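Local structure of 165aa long hypothetical protein (Pyrococcus horikoshii, 2DC4) at residues 1-6 / 67-72. The protein is of unknown function but carries a CYTH domain, the fold of class IV adenylate cyclases and thiamine triphosphatases, and so probably acts on an organic phosphate. Residues are numbered along the deposited sequence; the frame is centred on the assembly and turned at random.
Sequences MEIEVK and NEEFYE
The ring of F70 meets two carboxylates obliquely, that of E2 with its plane tilted only 19° from the ring's and that of E4 turned steeply across it (73°), while at the ring edge, in plane, lies the backbone O of E2. These groups sit where strands 2-8 and 69-76 pair antiparallel in the closed barrel of the CYTH fold, the triphosphate tunnel architecture, whose E-x-E-x-K signature matches E2, E4 and K6. OE2 of E2 comes 3.4 Å from CD1 of F70, and OE2 of E4 comes 3.7 Å from CE1 of F70. E2 OE2 is also 3.0 Å from E4 OE1, an acidic cluster consistent with the metal-binding role of such glutamates in relatives. CG of E2 stands anti to the backbone N (chi1 -173°), which carries the extended chain obliquely across F70 and brings OE1 within 3.6 Å of E72 CB. K60, in cation-pi contact with F70, also forms weak, long ion pairs with E2 and E72, probably easing the crowded charge. An alanine at E2 is likely to uncover CD1 of that ring and cost K60 one of these partners. On the other face of the sheet, CD1 of I3 packs 3.6 Å from CG of E69. Between the backbones, E2 N donates to F70 O at 2.8 Å.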
ATOM      1  N   MET A   1      11.308  11.308 -15.467  1.00 36.47           N
ATOM      2  CA  MET A   1      11.007  11.926 -14.142  1.00 36.12           C
ATOM      3  C   MET A   1       9.836  12.897 -14.235  1.00 35.45           C
ATOM      4  O   MET A   1       9.428  13.299 -15.325  1.00 34.06           O
ATOM      5  CB  MET A   1      12.236  12.668 -13.604  1.00 38.80           C
ATOM      6  CG  MET A   1      12.702  13.835 -14.467  1.00 41.12           C
ATOM      7  SD  MET A   1      13.997  14.818 -13.667  1.00 45.72           S
ATOM      8  CE  MET A   1      15.413  13.747 -13.915  1.00 44.54           C
ATOM      9  N   GLU A   2       9.302  13.264 -13.075  1.00 33.08           N
ATOM     10  CA  GLU A   2       8.181  14.187 -12.988  1.00 32.94           C
ATOM     11  C   GLU A   2       8.706  15.605 -13.187  1.00 30.54           C
ATOM     12  O   GLU A   2       9.615  16.034 -12.480  1.00 30.00           O
ATOM     13  CB  GLU A   2       7.528  14.068 -11.607  1.00 36.13           C
ATOM     14  CG  GLU A   2       6.239  14.857 -11.420  1.00 41.16           C
ATOM     15  CD  GLU A   2       5.761  14.850  -9.974  1.00 44.13           C
ATOM     16  OE1 GLU A   2       5.749  13.769  -9.350  1.00 45.63           O
ATOM     17  OE2 GLU A   2       5.392  15.928  -9.463  1.00 46.53           O
ATOM     18  N   ILE A   3       8.147  16.318 -14.161  1.00 28.76           N
ATOM     19  CA  ILE A   3       8.548  17.695 -14.430  1.00 26.68           C
ATOM     20  C   ILE A   3       7.307  18.575 -14.356  1.00 25.28           C
ATOM     21  O   ILE A   3       6.328  18.355 -15.073  1.00 22.00           O
ATOM     22  CB  ILE A   3       9.193  17.840 -15.824  1.00 27.96           C
ATOM     23  CG1 ILE A   3      10.472  16.999 -15.896  1.00 30.65           C
ATOM     24  CG2 ILE A   3       9.515  19.303 -16.101  1.00 28.76           C
ATOM     25  CD1 ILE A   3      11.546  17.406 -14.889  1.00 32.50           C
ATOM     26  N   GLU A   4       7.345  19.576 -13.486  1.00 23.71           N
ATOM     27  CA  GLU A   4       6.197  20.448 -13.339  1.00 25.52           C
ATOM     28  C   GLU A   4       6.518  21.783 -12.689  1.00 23.43           C
ATOM     29  O   GLU A   4       7.438  21.890 -11.881  1.00 26.14           O
ATOM     30  CB  GLU A   4       5.121  19.738 -12.521  1.00 29.53           C
ATOM     31  CG  GLU A   4       5.627  19.150 -11.217  1.00 35.51           C
ATOM     32  CD  GLU A   4       4.511  18.581 -10.364  1.00 39.47           C
ATOM     33  OE1 GLU A   4       3.667  17.839 -10.908  1.00 43.49           O
ATOM     34  OE2 GLU A   4       4.484  18.868  -9.149  1.00 42.02           O
ATOM     35  N   VAL A   5       5.755  22.801 -13.067  1.00 21.06           N
ATOM     36  CA  VAL A   5       5.912  24.132 -12.504  1.00 19.39           C
ATOM     37  C   VAL A   5       4.550  24.530 -11.950  1.00 18.75           C
ATOM     38  O   VAL A   5       3.522  24.332 -12.599  1.00 17.32           O
ATOM     39  CB  VAL A   5       6.349  25.152 -13.568  1.00 19.85           C
ATOM     40  CG1 VAL A   5       6.556  26.515 -12.925  1.00 19.62           C
ATOM     41  CG2 VAL A   5       7.639  24.678 -14.227  1.00 20.18           C
ATOM     42  N   LYS A   6       4.556  25.083 -10.745  1.00 16.92           N
ATOM     43  CA  LYS A   6       3.333  25.496 -10.068  1.00 18.46           C
ATOM     44  C   LYS A   6       3.196  27.012 -10.117  1.00 18.27           C
ATOM     45  O   LYS A   6       4.183  27.730  -9.956  1.00 18.75           O
ATOM     46  CB  LYS A   6       3.374  25.035  -8.607  1.00 18.92           C
ATOM     47  CG  LYS A   6       2.101  25.322  -7.814  1.00 21.99           C
ATOM     48  CD  LYS A   6       2.267  24.950  -6.340  1.00 23.44           C
ATOM     49  CE  LYS A   6       2.598  23.478  -6.165  1.00 28.64           C
ATOM     50  NZ  LYS A   6       2.772  23.128  -4.726  1.00 33.05           N
ATOM     51  N   ASN A  67      11.847  22.617  -6.742  1.00 28.84           N
ATOM     52  CA  ASN A  67      10.688  21.749  -6.554  1.00 27.69           C
ATOM     53  C   ASN A  67       9.970  21.546  -7.889  1.00 26.85           C
ATOM     54  O   ASN A  67       8.741  21.518  -7.942  1.00 26.84           O
ATOM     55  CB  ASN A  67       9.723  22.365  -5.533  1.00 27.62           C
ATOM     56  CG  ASN A  67      10.247  22.291  -4.111  1.00 28.85           C
ATOM     57  OD1 ASN A  67      11.184  21.542  -3.819  1.00 30.54           O
ATOM     58  ND2 ASN A  67       9.656  23.078  -3.219  1.00 27.23           N
ATOM     59  N   GLU A  68      10.741  21.389  -8.960  1.00 25.51           N
ATOM     60  CA  GLU A  68      10.176  21.203 -10.292  1.00 26.59           C
ATOM     61  C   GLU A  68      10.448  19.833 -10.904  1.00 25.71           C
ATOM     62  O   GLU A  68       9.854  19.476 -11.919  1.00 26.74           O
ATOM     63  CB  GLU A  68      10.702  22.296 -11.233  1.00 27.25           C
ATOM     64  CG  GLU A  68      10.082  23.664 -10.988  1.00 26.67           C
ATOM     65  CD  GLU A  68      10.752  24.773 -11.786  1.00 27.95           C
ATOM     66  OE1 GLU A  68      11.412  24.475 -12.802  1.00 29.74           O
ATOM     67  OE2 GLU A  68      10.603  25.950 -11.398  1.00 29.12           O
ATOM     68  N   GLU A  69      11.343  19.069 -10.287  1.00 26.23           N
ATOM     69  CA  GLU A  69      11.681  17.741 -10.792  1.00 24.95           C
ATOM     70  C   GLU A  69      11.533  16.747  -9.652  1.00 23.96           C
ATOM     71  O   GLU A  69      12.054  16.974  -8.563  1.00 24.10           O
ATOM     72  CB  GLU A  69      13.121  17.726 -11.315  1.00 27.46           C
ATOM     73  CG  GLU A  69      13.448  18.880 -12.250  1.00 32.09           C
ATOM     74  CD  GLU A  69      14.869  18.815 -12.781  1.00 34.37           C
ATOM     75  OE1 GLU A  69      15.762  18.363 -12.034  1.00 36.66           O
ATOM     76  OE2 GLU A  69      15.093  19.227 -13.939  1.00 36.51           O
ATOM     77  N   PHE A  70      10.815  15.655  -9.898  1.00 25.10           N
ATOM     78  CA  PHE A  70      10.600  14.652  -8.858  1.00 25.76           C
ATOM     79  C   PHE A  70      10.654  13.223  -9.367  1.00 23.88           C
ATOM     80  O   PHE A  70      10.404  12.952 -10.537  1.00 24.61           O
ATOM     81  CB  PHE A  70       9.208  14.787  -8.207  1.00 26.06           C
ATOM     82  CG  PHE A  70       8.813  16.181  -7.826  1.00 29.12           C
ATOM     83  CD1 PHE A  70       8.519  17.133  -8.797  1.00 29.54           C
ATOM     84  CD2 PHE A  70       8.673  16.527  -6.486  1.00 30.80           C
ATOM     85  CE1 PHE A  70       8.088  18.403  -8.438  1.00 31.54           C
ATOM     86  CE2 PHE A  70       8.242  17.798  -6.117  1.00 31.36           C
ATOM     87  CZ  PHE A  70       7.948  18.738  -7.096  1.00 32.69           C
ATOM     88  N   TYR A  71      10.983  12.307  -8.466  1.00 25.80           N
ATOM     89  CA  TYR A  71      10.943  10.892  -8.786  1.00 25.22           C
ATOM     90  C   TYR A  71       9.652  10.531  -8.067  1.00 24.48           C
ATOM     91  O   TYR A  71       9.493  10.859  -6.892  1.00 24.85           O
ATOM     92  CB  TYR A  71      12.079  10.099  -8.148  1.00 27.38           C
ATOM     93  CG  TYR A  71      11.825   8.610  -8.251  1.00 28.54           C
ATOM     94  CD1 TYR A  71      11.821   7.973  -9.489  1.00 30.70           C
ATOM     95  CD2 TYR A  71      11.500   7.859  -7.123  1.00 32.00           C
ATOM     96  CE1 TYR A  71      11.498   6.623  -9.607  1.00 33.26           C
ATOM     97  CE2 TYR A  71      11.172   6.504  -7.230  1.00 31.96           C
ATOM     98  CZ  TYR A  71      11.171   5.898  -8.474  1.00 33.67           C
ATOM     99  OH  TYR A  71      10.834   4.571  -8.593  1.00 36.38           O
ATOM    100  N   GLU A  72       8.727   9.879  -8.756  1.00 24.37           N
ATOM    101  CA  GLU A  72       7.469   9.524  -8.117  1.00 24.31           C
ATOM    102  C   GLU A  72       7.170   8.037  -8.169  1.00 23.74           C
ATOM    103  O   GLU A  72       7.325   7.396  -9.205  1.00 24.03           O
ATOM    104  CB  GLU A  72       6.309  10.291  -8.757  1.00 25.74           C
ATOM    105  CG  GLU A  72       4.945   9.916  -8.189  1.00 30.22           C
ATOM    106  CD  GLU A  72       3.808  10.692  -8.823  1.00 34.46           C
ATOM    107  OE1 GLU A  72       3.680  10.660 -10.065  1.00 37.44           O
ATOM    108  OE2 GLU A  72       3.039  11.335  -8.079  1.00 36.17           O
TER
HETATM  109  O   HOH W   1       6.662  22.767  -8.656  1.00 39.78           O